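Local coordinates for 3-oxoacyl-(Acyl-carrier protein) synthase (Burkholderia xenovorans, PDB 4EFI) that probably catalyses the condensation of acyl groups with an acyl-carrier-protein-bound malonyl unit to give 3-oxoacyl-(acyl-carrier protein), as in the ketoacyl synthases of fatty-acid synthesis, at residues 67-72 and 155-160; 74-79 and 348-353; 90-95 and 135-140; 174-179 and 306-311; 266-271 and 312-317. All coordinates share one frame; numbering follows the deposited sequence.

Contact 1: residues 67-72 and 155-160; sequences GDLCRK and GDTISK
Leu-69 and Cys-70 sit on the face of helix 66-81 that packs on strand 149-156, a helix-on-sheet layer of the thiolase fold. Cys-70 meets bare backbone: with chi1 at -66° its sulfur lies beside its own N, and SG rests 3.9 Å from Gly-155 N and 4.0 Å from Gly-155 CA. Glycine suits the place, because a hydrogen alone lies where a side chain would point at the helix, and the sulfur can rest directly on the backbone. One residue earlier, Leu-69 sends CD1 to the methyl of Thr-157, its CD1 standing 4.1 Å from Thr-157 CG2. The threonine turns that methyl to the leucine by placing OG1 between backbone N and carbonyl carbon (chi1 60°). Between these two, Asp-156 points its CB from the helix, and its carboxylate is held by Thr-97, Ser-95, Ser-302 and the N of Gln-96. No hydrogen bond joins the two segments. On the helix itself, Arg-71 also pairs with Glu-112, and Arg-71 NH1 reaches Asp-68 OD1 at 2.9 Å, on the anti side and 21° out of the carboxylate plane.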
# COMPACT_ATOMS: atom_id res chain seq x y z
N GLY A 67 12.48 -5.09 0.37
CA GLY A 67 13.02 -5.59 -0.87
C GLY A 67 13.00 -7.11 -0.93
O GLY A 67 12.78 -7.71 -2.00
N ASP A 68 13.35 -7.76 0.17
CA ASP A 68 13.36 -9.23 0.19
C ASP A 68 11.94 -9.78 -0.01
O ASP A 68 11.73 -10.77 -0.71
CB ASP A 68 13.89 -9.77 1.51
CG ASP A 68 15.36 -9.48 1.77
OD1 ASP A 68 16.16 -9.47 0.79
OD2 ASP A 68 15.70 -9.28 2.95
N LEU A 69 10.97 -9.18 0.67
CA LEU A 69 9.58 -9.62 0.57
C LEU A 69 9.08 -9.44 -0.84
O LEU A 69 8.42 -10.33 -1.40
CB LEU A 69 8.69 -8.83 1.54
CG LEU A 69 9.00 -9.02 3.04
CD1 LEU A 69 8.19 -8.06 3.89
CD2 LEU A 69 8.73 -10.46 3.46
N CYS A 70 9.38 -8.29 -1.45
CA CYS A 70 9.02 -8.07 -2.84
C CYS A 70 9.73 -9.01 -3.80
O CYS A 70 9.11 -9.46 -4.76
CB CYS A 70 9.31 -6.63 -3.27
SG CYS A 70 8.27 -5.38 -2.42
N ARG A 71 10.99 -9.35 -3.54
CA ARG A 71 11.71 -10.31 -4.39
C ARG A 71 11.00 -11.67 -4.37
O ARG A 71 10.76 -12.28 -5.41
CB ARG A 71 13.16 -10.52 -3.93
CG ARG A 71 13.94 -11.48 -4.85
CD ARG A 71 15.28 -11.93 -4.30
NE ARG A 71 15.17 -12.58 -3.01
CZ ARG A 71 15.53 -12.06 -1.83
NH1 ARG A 71 16.08 -10.85 -1.71
NH2 ARG A 71 15.34 -12.78 -0.73
N LYS A 72 10.66 -12.16 -3.19
CA LYS A 72 10.00 -13.47 -3.09
C LYS A 72 8.63 -13.44 -3.76
O LYS A 72 8.25 -14.37 -4.48
CB LYS A 72 9.88 -13.86 -1.61
CG LYS A 72 11.24 -14.12 -0.98
CD LYS A 72 11.15 -14.27 0.53
CE LYS A 72 12.50 -14.68 1.13
NZ LYS A 72 12.65 -14.15 2.51
N GLY A 155 6.06 -2.40 -1.07
CA GLY A 155 6.22 -3.11 0.19
C GLY A 155 6.85 -2.25 1.26
O GLY A 155 7.43 -1.20 0.98
N ASP A 156 6.76 -2.72 2.50
CA ASP A 156 7.32 -1.97 3.61
C ASP A 156 7.53 -2.90 4.79
O ASP A 156 6.82 -3.92 4.93
CB ASP A 156 6.36 -0.85 4.07
CG ASP A 156 6.86 0.55 3.74
OD1 ASP A 156 8.07 0.80 3.59
OD2 ASP A 156 5.99 1.43 3.64
N THR A 157 8.47 -2.54 5.65
CA THR A 157 8.60 -3.18 6.96
C THR A 157 8.54 -2.06 8.01
O THR A 157 9.53 -1.74 8.66
CB THR A 157 9.88 -4.01 7.12
OG1 THR A 157 11.02 -3.17 6.96
CG2 THR A 157 9.96 -5.13 6.10
N ILE A 158 7.37 -1.45 8.17
CA ILE A 158 7.23 -0.34 9.11
C ILE A 158 7.51 -0.79 10.53
O ILE A 158 7.84 0.04 11.39
CB ILE A 158 5.83 0.32 9.05
CG1 ILE A 158 5.63 0.95 7.67
CG2 ILE A 158 5.62 1.34 10.18
CD1 ILE A 158 6.66 1.98 7.27
N SER A 159 7.40 -2.08 10.83
CA SER A 159 7.72 -2.55 12.18
C SER A 159 9.12 -2.11 12.62
O SER A 159 9.36 -1.90 13.82
CB SER A 159 7.60 -4.07 12.28
OG SER A 159 8.63 -4.67 11.56
N LYS A 160 10.03 -1.90 11.66
CA LYS A 160 11.41 -1.56 11.97
C LYS A 160 11.59 -0.10 12.40
O LYS A 160 12.67 0.31 12.80
CB LYS A 160 12.29 -1.85 10.75
CG LYS A 160 12.42 -3.32 10.36
CD LYS A 160 13.41 -3.45 9.19
CE LYS A 160 13.27 -4.74 8.42
NZ LYS A 160 13.90 -5.87 9.14

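Contact 2: residues 74-79 and 348-353; sequences GEKLLA and IVDTIE
The backbones of helix segment 74-79 and strand segment 348-353 draw nearest where Leu-77 CA lies 6.8 Å from Ile-348 CA, and stand wider apart at Lys-76 and Ile-352. The strand presents every second residue to the helix, Ile-348, Asp-350 and Ile-352, while Val-349 and Thr-351 face helix 305-313 on the other side of the sheet.

At the more buried end, Leu-77 CD1 touches Ile-348 CG2 at 4.0 Å, and the same methyl of Ile-348 also lies close to the leucine's carbonyl oxygen. Leu-77 continues inward onto Val-23, Met-179 and Ala-181, so a branched apolar residue fits here. Lys-76 works at the solvent side, where a long chain can be apolar along its length and charged at its end. Its chain leaves with CG anti to the backbone N and then bends at chi2 (71°), which carries the methylenes across Ile-352 at a slant: Lys-76 CB is 4.0 Å from Ile-352 CD1, and Lys-76 CG is 4.2 Å from Ile-352 CG2. Farther out, Lys-76 CE passes 3.8 Å from Asp-350 OD2. The ammonium itself stays beyond salt-bridge range, Lys-76 NZ being 4.4 Å from Asp-350 OD2, so any attraction is probably loose. The other carboxylate oxygen, OD1, accepts a weak hydrogen bond from the N of Thr-351.

This is the packing of an outer-layer helix over the C-terminal strand, which runs parallel to strand 17-26 at one margin of the six-stranded sheet of the thiolase fold.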
# COMPACT_ATOMS: atom_id res chain seq x y z
N GLY A 74 7.85 -11.51 -6.19
CA GLY A 74 8.17 -11.38 -7.61
C GLY A 74 8.53 -12.71 -8.24
O GLY A 74 8.10 -13.02 -9.36
N GLU A 75 9.33 -13.52 -7.56
CA GLU A 75 9.67 -14.85 -8.05
C GLU A 75 8.44 -15.69 -8.25
O GLU A 75 8.30 -16.38 -9.27
CB GLU A 75 10.64 -15.54 -7.08
CG GLU A 75 12.02 -14.87 -7.13
CD GLU A 75 12.98 -15.29 -6.03
OE1 GLU A 75 12.54 -15.64 -4.92
OE2 GLU A 75 14.20 -15.24 -6.31
N LYS A 76 7.54 -15.67 -7.29
CA LYS A 76 6.32 -16.45 -7.38
C LYS A 76 5.42 -15.93 -8.51
O LYS A 76 4.83 -16.71 -9.26
CB LYS A 76 5.59 -16.41 -6.02
CG LYS A 76 4.28 -17.15 -5.96
CD LYS A 76 4.47 -18.64 -6.01
CE LYS A 76 3.15 -19.36 -5.76
NZ LYS A 76 3.38 -20.83 -5.56
N LEU A 77 5.33 -14.61 -8.63
CA LEU A 77 4.52 -14.00 -9.67
C LEU A 77 5.03 -14.35 -11.08
O LEU A 77 4.26 -14.76 -11.95
CB LEU A 77 4.53 -12.49 -9.48
CG LEU A 77 3.86 -11.62 -10.55
CD1 LEU A 77 2.35 -11.81 -10.58
CD2 LEU A 77 4.19 -10.15 -10.32
N LEU A 78 6.33 -14.18 -11.29
CA LEU A 78 6.91 -14.47 -12.59
C LEU A 78 6.76 -15.94 -12.95
O LEU A 78 6.50 -16.29 -14.10
CB LEU A 78 8.39 -14.06 -12.65
CG LEU A 78 8.64 -12.55 -12.59
CD1 LEU A 78 10.10 -12.27 -12.36
CD2 LEU A 78 8.14 -11.84 -13.84
N ALA A 79 6.98 -16.83 -11.98
CA ALA A 79 6.82 -18.25 -12.22
C ALA A 79 5.39 -18.57 -12.59
O ALA A 79 5.14 -19.37 -13.48
CB ALA A 79 7.24 -19.05 -11.01
N ILE A 348 -3.19 -15.71 -11.38
CA ILE A 348 -2.03 -15.54 -10.52
C ILE A 348 -2.31 -14.42 -9.54
O ILE A 348 -2.02 -13.24 -9.78
CB ILE A 348 -0.72 -15.31 -11.31
CG1 ILE A 348 -0.55 -16.41 -12.37
CG2 ILE A 348 0.49 -15.31 -10.39
CD1 ILE A 348 -0.58 -17.84 -11.79
N VAL A 349 -2.97 -14.80 -8.45
CA VAL A 349 -3.26 -13.92 -7.33
C VAL A 349 -2.99 -14.79 -6.11
O VAL A 349 -3.67 -15.80 -5.91
CB VAL A 349 -4.74 -13.50 -7.32
CG1 VAL A 349 -5.04 -12.64 -6.10
CG2 VAL A 349 -5.10 -12.78 -8.61
N ASP A 350 -1.99 -14.46 -5.30
CA ASP A 350 -1.56 -15.37 -4.23
C ASP A 350 -0.91 -14.62 -3.09
O ASP A 350 -0.44 -13.52 -3.28
CB ASP A 350 -0.60 -16.41 -4.79
CG ASP A 350 -0.87 -17.82 -4.25
OD1 ASP A 350 -1.44 -17.96 -3.14
OD2 ASP A 350 -0.52 -18.77 -4.98
N THR A 351 -0.91 -15.25 -1.93
CA THR A 351 -0.26 -14.74 -0.73
C THR A 351 0.64 -15.86 -0.21
O THR A 351 0.16 -16.98 0.03
CB THR A 351 -1.26 -14.35 0.37
OG1 THR A 351 -2.27 -13.49 -0.18
CG2 THR A 351 -0.56 -13.64 1.49
N ILE A 352 1.94 -15.59 -0.08
CA ILE A 352 2.92 -16.56 0.39
C ILE A 352 3.61 -15.98 1.62
O ILE A 352 3.45 -14.80 1.93
CB ILE A 352 3.96 -16.89 -0.70
CG1 ILE A 352 4.74 -15.63 -1.13
CG2 ILE A 352 3.27 -17.50 -1.92
CD1 ILE A 352 5.93 -15.91 -2.05
N GLU A 353 4.40 -16.79 2.30
CA GLU A 353 5.20 -16.27 3.39
C GLU A 353 6.66 -16.55 3.17
O GLU A 353 7.05 -17.34 2.30
CB GLU A 353 4.70 -16.76 4.76
CG GLU A 353 4.77 -18.21 4.97
CD GLU A 353 4.13 -18.69 6.31
OE1 GLU A 353 3.46 -17.93 7.08
OE2 GLU A 353 4.32 -19.89 6.60

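Contact 3: residues 90-95 and 135-140; sequences ALIFVS and LWLGMN
Ile-92 projects from the middle of strand 90-94 toward helix 130-143, and its terminal CD1 does all the touching. That methyl lies against the branched end of Leu-137, 3.9 Å from Leu-137 CD2 and 4.0 Å from Leu-137 CG. It comes in just beside the helix backbone as well, Ile-92 CD1 being 4.3 Å from Gly-138 N. With CG1 beside the backbone N and chi2 near 176°, the isoleucine arm is extended, giving CD1 the reach to the helix; Leu-137 carries its CG anti to its backbone N, which turns its branched end to the isoleucine methyl, and the two chains meet at a slant. Glycine at 138 leaves the helix surface low next to the methyl.

Strands 120-124, 90-94 and 149-156 are parallel neighbours in one sheet, and helix 130-143 joins the outer two of these. The connection is thus a beta-alpha-beta crossover that passes over the intervening strand 90-94, as in the alpha/beta halves of the thiolase fold. Ile-124 touches both Ile-92 and Leu-137, while Leu-152 reaches Ile-92 and Leu-135.

On the strand's other face Leu-91 and Phe-93 pack against helix 105-112, so apolar residues alternate to serve both sides of the sheet. Away from Ile-92, Trp-136 turns to Leu-12 and Thr-14 of the second sheet and meets Phe-193 edge-to-face. One face of its indole carries Asn-140 CB, 4.1 Å above the ring plane toward the rim.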
# COMPACT_ATOMS: atom_id res chain seq x y z
N ALA A 90 10.39 -2.52 -16.97
CA ALA A 90 10.60 -1.58 -15.88
C ALA A 90 10.23 -2.24 -14.57
O ALA A 90 9.32 -3.08 -14.51
CB ALA A 90 9.72 -0.34 -16.08
N LEU A 91 10.95 -1.86 -13.52
CA LEU A 91 10.63 -2.24 -12.16
C LEU A 91 10.60 -0.97 -11.31
O LEU A 91 11.59 -0.23 -11.24
CB LEU A 91 11.66 -3.22 -11.59
CG LEU A 91 11.26 -3.76 -10.21
CD1 LEU A 91 11.60 -5.23 -10.01
CD2 LEU A 91 11.85 -2.91 -9.10
N ILE A 92 9.46 -0.73 -10.68
CA ILE A 92 9.29 0.40 -9.79
C ILE A 92 9.15 -0.12 -8.37
O ILE A 92 8.29 -0.96 -8.13
CB ILE A 92 8.04 1.18 -10.18
CG1 ILE A 92 8.10 1.62 -11.65
CG2 ILE A 92 7.88 2.41 -9.27
CD1 ILE A 92 6.84 2.33 -12.15
N PHE A 93 10.00 0.34 -7.47
CA PHE A 93 9.98 -0.06 -6.06
C PHE A 93 9.44 1.08 -5.22
O PHE A 93 10.09 2.13 -5.07
CB PHE A 93 11.40 -0.46 -5.60
CG PHE A 93 11.50 -0.88 -4.14
CD1 PHE A 93 10.84 -1.99 -3.67
CD2 PHE A 93 12.28 -0.17 -3.25
CE1 PHE A 93 10.95 -2.39 -2.33
CE2 PHE A 93 12.39 -0.56 -1.92
CZ PHE A 93 11.75 -1.67 -1.47
N VAL A 94 8.23 0.90 -4.71
CA VAL A 94 7.57 1.89 -3.86
C VAL A 94 7.65 1.40 -2.43
O VAL A 94 7.13 0.30 -2.12
CB VAL A 94 6.11 2.08 -4.27
CG1 VAL A 94 5.44 3.10 -3.34
CG2 VAL A 94 6.04 2.52 -5.72
N SER A 95 8.31 2.17 -1.58
CA SER A 95 8.57 1.76 -0.22
C SER A 95 9.12 2.93 0.57
O SER A 95 9.70 3.87 0.01
CB SER A 95 9.60 0.65 -0.20
OG SER A 95 9.84 0.16 1.13
N LEU A 135 0.30 2.11 -9.84
CA LEU A 135 -0.51 1.60 -10.95
C LEU A 135 -0.56 2.61 -12.08
O LEU A 135 -0.35 2.28 -13.24
CB LEU A 135 -1.94 1.29 -10.48
CG LEU A 135 -2.14 0.05 -9.61
CD1 LEU A 135 -3.60 -0.06 -9.19
CD2 LEU A 135 -1.74 -1.21 -10.31
N TRP A 136 -0.85 3.87 -11.75
CA TRP A 136 -0.91 4.90 -12.76
C TRP A 136 0.43 5.05 -13.49
O TRP A 136 0.47 5.08 -14.73
CB TRP A 136 -1.35 6.26 -12.19
CG TRP A 136 -1.06 7.33 -13.15
CD1 TRP A 136 -1.72 7.57 -14.31
CD2 TRP A 136 0.04 8.25 -13.10
NE1 TRP A 136 -1.09 8.59 -15.00
CE2 TRP A 136 -0.01 9.03 -14.27
CE3 TRP A 136 1.05 8.50 -12.17
CZ2 TRP A 136 0.92 10.05 -14.53
CZ3 TRP A 136 1.98 9.49 -12.42
CH2 TRP A 136 1.90 10.25 -13.60
N LEU A 137 1.53 5.12 -12.74
CA LEU A 137 2.81 5.35 -13.38
C LEU A 137 3.15 4.20 -14.30
O LEU A 137 3.60 4.40 -15.44
CB LEU A 137 3.91 5.55 -12.35
CG LEU A 137 5.25 5.90 -12.98
CD1 LEU A 137 5.15 7.13 -13.89
CD2 LEU A 137 6.24 6.15 -11.87
N GLY A 138 2.95 2.99 -13.82
CA GLY A 138 3.24 1.83 -14.64
C GLY A 138 2.39 1.74 -15.90
O GLY A 138 2.87 1.41 -16.99
N MET A 139 1.10 2.03 -15.76
CA MET A 139 0.21 2.00 -16.91
C MET A 139 0.53 3.12 -17.89
O MET A 139 0.43 2.93 -19.10
CB MET A 139 -1.27 2.03 -16.49
CG MET A 139 -1.67 0.78 -15.75
SD MET A 139 -3.46 0.60 -15.60
CE MET A 139 -3.55 -1.11 -15.11
N ASN A 140 0.96 4.28 -17.38
CA ASN A 140 1.41 5.36 -18.24
C ASN A 140 2.65 4.92 -19.04
O ASN A 140 2.71 5.20 -20.26
CB ASN A 140 1.70 6.61 -17.40
CG ASN A 140 2.20 7.76 -18.24
OD1 ASN A 140 1.44 8.63 -18.63
ND2 ASN A 140 3.46 7.80 -18.47

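Contact 4: residues 174-179 and 306-311; sequences GDAGTM and IPLLIT
Thr-178 and Pro-307 form the tightest part of an otherwise apolar contact, their side chains crossing at about a right angle. The fork of the threonine comes over the CB-CG side of the proline ring from one face, with Thr-178 OG1 3.4 Å from Pro-307 CG and Thr-178 CG2 3.8 Å from Pro-307 CG. Beside them Ala-176 CB meets Leu-308 CD2 at 4.0 Å, a small residue under a larger one.

The strand and helix segments cross at 76°, their axes 8.5 Å apart at closest. In the layered thiolase fold, helix 305-313 lies between the two sheets, and here it rests on strand 176-184 of the six-stranded one. Proline suits the first turn of this helix, where no N-H is needed for the i to i-4 bonding.

The polar bonds are made to other partners. Thr-178 OG1 is turned between backbone N and carbonyl carbon (chi1 73°) and hydrogen-bonds to Val-154 O on the adjoining strand, which suits a buried hydroxyl; the methyl also nears the helix backbone, with Thr-178 CG2 4.2 Å from Leu-308 N. Thr-311 OG1, one turn on from Pro-307, hydrogen-bonds with the hydroxyls of Thr-351 and Ser-24.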
# COMPACT_ATOMS: atom_id res chain seq x y z
N GLY A 174 1.93 -3.89 10.69
CA GLY A 174 2.50 -5.15 10.28
C GLY A 174 3.31 -4.94 9.01
O GLY A 174 3.31 -3.85 8.44
N ASP A 175 3.98 -6.00 8.56
CA ASP A 175 4.88 -5.94 7.42
C ASP A 175 4.39 -6.81 6.26
O ASP A 175 3.85 -7.89 6.47
CB ASP A 175 6.28 -6.41 7.84
CG ASP A 175 6.89 -5.53 8.91
OD1 ASP A 175 6.48 -4.37 9.04
OD2 ASP A 175 7.80 -6.01 9.61
N ALA A 176 4.55 -6.31 5.04
CA ALA A 176 4.27 -7.08 3.84
C ALA A 176 5.01 -6.51 2.64
O ALA A 176 5.32 -5.33 2.60
CB ALA A 176 2.77 -7.11 3.58
N GLY A 177 5.24 -7.36 1.64
CA GLY A 177 5.79 -6.93 0.37
C GLY A 177 4.98 -7.54 -0.75
O GLY A 177 4.45 -8.64 -0.60
N THR A 178 4.86 -6.84 -1.88
CA THR A 178 4.02 -7.32 -2.97
C THR A 178 4.66 -7.03 -4.30
O THR A 178 5.51 -6.13 -4.44
CB THR A 178 2.62 -6.66 -2.94
OG1 THR A 178 2.70 -5.29 -3.35
CG2 THR A 178 2.00 -6.75 -1.56
N MET A 179 4.29 -7.83 -5.30
CA MET A 179 4.66 -7.58 -6.68
C MET A 179 3.41 -7.66 -7.55
O MET A 179 2.69 -8.64 -7.47
CB MET A 179 5.74 -8.57 -7.16
CG MET A 179 6.41 -8.12 -8.46
SD MET A 179 7.58 -6.75 -8.21
CE MET A 179 9.03 -7.66 -7.71
N ILE A 306 -3.15 -2.23 0.09
CA ILE A 306 -4.13 -2.51 -0.96
C ILE A 306 -3.82 -3.79 -1.76
O ILE A 306 -4.68 -4.65 -1.92
CB ILE A 306 -4.35 -1.28 -1.87
CG1 ILE A 306 -5.03 -0.17 -1.07
CG2 ILE A 306 -5.17 -1.68 -3.09
CD1 ILE A 306 -5.11 1.17 -1.79
N PRO A 307 -2.58 -3.96 -2.27
CA PRO A 307 -2.32 -5.22 -2.98
C PRO A 307 -2.46 -6.45 -2.07
O PRO A 307 -2.91 -7.51 -2.52
CB PRO A 307 -0.90 -5.05 -3.53
CG PRO A 307 -0.30 -3.92 -2.75
CD PRO A 307 -1.47 -3.02 -2.41
N LEU A 308 -2.12 -6.32 -0.79
CA LEU A 308 -2.30 -7.44 0.15
C LEU A 308 -3.79 -7.74 0.32
O LEU A 308 -4.21 -8.91 0.32
CB LEU A 308 -1.64 -7.12 1.50
CG LEU A 308 -1.72 -8.24 2.55
CD1 LEU A 308 -0.99 -9.49 2.12
CD2 LEU A 308 -1.18 -7.71 3.88
N LEU A 309 -4.61 -6.70 0.35
CA LEU A 309 -6.05 -6.85 0.43
C LEU A 309 -6.56 -7.60 -0.82
O LEU A 309 -7.42 -8.50 -0.71
CB LEU A 309 -6.69 -5.47 0.56
CG LEU A 309 -8.13 -5.38 1.04
CD1 LEU A 309 -8.26 -5.88 2.44
CD2 LEU A 309 -8.52 -3.92 0.94
N ILE A 310 -6.05 -7.25 -2.00
CA ILE A 310 -6.44 -7.94 -3.22
C ILE A 310 -6.12 -9.42 -3.10
O ILE A 310 -6.96 -10.27 -3.39
CB ILE A 310 -5.74 -7.35 -4.46
CG1 ILE A 310 -6.21 -5.92 -4.68
CG2 ILE A 310 -5.97 -8.21 -5.71
CD1 ILE A 310 -5.44 -5.15 -5.71
N THR A 311 -4.90 -9.76 -2.70
CA THR A 311 -4.52 -11.17 -2.71
C THR A 311 -5.21 -11.99 -1.64
O THR A 311 -5.58 -13.14 -1.89
CB THR A 311 -2.98 -11.41 -2.69
OG1 THR A 311 -2.42 -10.98 -1.45
CG2 THR A 311 -2.31 -10.67 -3.82

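Contact 5: residues 266-271 and 312-317; sequences AFLFHQ and TELKDR
At the break between helices 305-313 and 315-320, Leu-314 leans onto Ala-266 and Leu-268 of strand 266-269, a margin of the five-stranded sheet. One methyl does the work: Leu-314 CD1 is 4.0 Å from Leu-268 CD2 and 4.1 Å from Leu-268 CD1, the two leucines meeting tip to tip. The same Leu-314 CD1 lies 4.3 Å from Ala-266 CB, a short side chain that lets the leucine approach the strand. Both leucines hold CG beside the backbone N (chi1 near -60°) with chi2 extended, which aims their branched ends at each other.

Leu-314 is the first residue to leave the helical path of 305-313 and also the N-cap of the next helix, so the kink turns an apolar anchor into the protein. Within the thiolase fold this gives helix 305-313 its footing on the second sheet: Leu-268 also packs on Leu-309 and Ile-310, while Ala-266 and Leu-314 share Leu-325 of the parallel strand 323-331.

Polar groups on one side of this patch are tied together, with Asn-294 as a partner common to both segments. Past the strand's end, Gln-271 NE2 donates to Phe-269 O at 3.0 Å, almost straight at 179°, and Gln-271 OE1 accepts from the N of Asn-294. Ahead of the kink, Thr-312 OG1 hydrogen-bonds to Glu-313 OE2 at 2.7 Å, meeting its anti lone pair; Asn-294 ND2 is a further partner of that hydroxyl.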
# COMPACT_ATOMS: atom_id res chain seq x y z
N ALA A 266 -15.84 -4.27 -5.38
CA ALA A 266 -15.17 -3.94 -4.12
C ALA A 266 -14.60 -2.54 -4.17
O ALA A 266 -14.17 -2.06 -5.22
CB ALA A 266 -14.07 -4.94 -3.81
N PHE A 267 -14.55 -1.93 -2.99
CA PHE A 267 -13.87 -0.67 -2.73
C PHE A 267 -12.73 -0.99 -1.77
O PHE A 267 -12.97 -1.34 -0.61
CB PHE A 267 -14.83 0.33 -2.09
CG PHE A 267 -16.06 0.61 -2.94
CD1 PHE A 267 -16.01 1.48 -4.02
CD2 PHE A 267 -17.25 -0.02 -2.67
CE1 PHE A 267 -17.15 1.71 -4.80
CE2 PHE A 267 -18.37 0.21 -3.43
CZ PHE A 267 -18.31 1.07 -4.50
N LEU A 268 -11.50 -0.90 -2.26
CA LEU A 268 -10.31 -1.32 -1.54
C LEU A 268 -9.62 -0.12 -0.96
O LEU A 268 -9.05 0.68 -1.71
CB LEU A 268 -9.39 -2.03 -2.52
CG LEU A 268 -10.03 -3.21 -3.24
CD1 LEU A 268 -9.19 -3.63 -4.43
CD2 LEU A 268 -10.19 -4.37 -2.27
N PHE A 269 -9.68 0.03 0.36
CA PHE A 269 -9.06 1.14 1.05
C PHE A 269 -7.77 0.71 1.71
O PHE A 269 -7.65 -0.40 2.22
CB PHE A 269 -9.97 1.67 2.16
CG PHE A 269 -11.15 2.45 1.67
CD1 PHE A 269 -12.28 1.80 1.22
CD2 PHE A 269 -11.12 3.83 1.64
CE1 PHE A 269 -13.38 2.52 0.74
CE2 PHE A 269 -12.22 4.55 1.17
CZ PHE A 269 -13.35 3.88 0.72
N HIS A 270 -6.82 1.63 1.77
CA HIS A 270 -5.68 1.45 2.64
C HIS A 270 -6.20 1.11 4.01
O HIS A 270 -7.12 1.77 4.52
CB HIS A 270 -4.85 2.72 2.68
CG HIS A 270 -3.90 2.77 3.84
ND1 HIS A 270 -2.99 1.81 4.06
CD2 HIS A 270 -3.75 3.70 4.86
CE1 HIS A 270 -2.28 2.11 5.16
NE2 HIS A 270 -2.75 3.26 5.65
N GLN A 271 -5.61 0.09 4.64
CA GLN A 271 -6.12 -0.46 5.89
C GLN A 271 -5.56 0.33 7.08
O GLN A 271 -4.73 -0.16 7.83
CB GLN A 271 -5.77 -1.94 5.98
CG GLN A 271 -6.37 -2.75 4.82
CD GLN A 271 -7.84 -3.03 5.01
OE1 GLN A 271 -8.22 -3.84 5.86
NE2 GLN A 271 -8.69 -2.36 4.22
N THR A 312 -5.41 -11.45 -0.45
CA THR A 312 -6.01 -12.22 0.62
C THR A 312 -7.54 -12.26 0.54
O THR A 312 -8.15 -13.23 1.01
CB THR A 312 -5.60 -11.75 2.04
OG1 THR A 312 -6.18 -10.48 2.33
CG2 THR A 312 -4.11 -11.67 2.20
N GLU A 313 -8.17 -11.24 -0.06
CA GLU A 313 -9.64 -11.16 -0.04
C GLU A 313 -10.29 -11.44 -1.38
O GLU A 313 -11.45 -11.88 -1.41
CB GLU A 313 -10.11 -9.80 0.49
CG GLU A 313 -9.57 -9.40 1.85
CD GLU A 313 -9.69 -10.48 2.89
OE1 GLU A 313 -10.83 -10.83 3.24
OE2 GLU A 313 -8.65 -10.98 3.39
N LEU A 314 -9.60 -11.19 -2.49
CA LEU A 314 -10.23 -11.26 -3.80
C LEU A 314 -9.70 -12.35 -4.71
O LEU A 314 -10.16 -12.47 -5.85
CB LEU A 314 -10.15 -9.90 -4.52
CG LEU A 314 -10.85 -8.71 -3.85
CD1 LEU A 314 -10.75 -7.46 -4.71
CD2 LEU A 314 -12.31 -9.03 -3.58
N LYS A 315 -8.81 -13.21 -4.21
CA LYS A 315 -8.26 -14.29 -5.05
C LYS A 315 -9.32 -15.15 -5.71
O LYS A 315 -9.30 -15.37 -6.92
CB LYS A 315 -7.34 -15.17 -4.19
CG LYS A 315 -6.81 -16.43 -4.88
CD LYS A 315 -5.84 -17.19 -3.96
CE LYS A 315 -5.41 -18.53 -4.52
NZ LYS A 315 -4.70 -18.39 -5.82
N ASP A 316 -10.27 -15.64 -4.93
CA ASP A 316 -11.23 -16.58 -5.48
C ASP A 316 -12.19 -15.88 -6.46
O ASP A 316 -12.53 -16.44 -7.51
CB ASP A 316 -12.04 -17.28 -4.37
CG ASP A 316 -11.19 -18.19 -3.49
OD1 ASP A 316 -10.06 -18.54 -3.87
OD2 ASP A 316 -11.69 -18.58 -2.41
N ARG A 317 -12.63 -14.67 -6.14
CA ARG A 317 -13.53 -13.93 -7.03
C ARG A 317 -12.80 -13.56 -8.34
O ARG A 317 -13.40 -13.63 -9.41
CB ARG A 317 -14.08 -12.67 -6.35
CG ARG A 317 -15.14 -12.92 -5.24
CD ARG A 317 -16.52 -13.20 -5.76
NE ARG A 317 -16.99 -12.11 -6.60
CZ ARG A 317 -17.55 -10.99 -6.14
NH1 ARG A 317 -17.75 -10.81 -4.84
NH2 ARG A 317 -17.91 -10.05 -7.01

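Overall arrangement
Contacts 1 and 2 share helix 66-81, which covers one face of the six-stranded sheet; contact 3 sets helix 130-143, and contact 4 helix 305-313, on the other face. Helix 305-313 also carries contact 5, so contacts 4 and 5 together bridge the two sheets. Contact 4 lies deepest, its centre about 7 Å from the chain centre, and contact 2 is the surface one, its centre about 17 Å from the chain centre. Chemistry follows place: contacts 3 and 5 are methyl against methyl, contacts 1 and 4 add a thiol and a hydroxyl, and contact 2 mixes methylenes with loosely matched charges. Lys-315 NZ hydrogen-bonds to Val-349 O where contacts 5 and 2 meet.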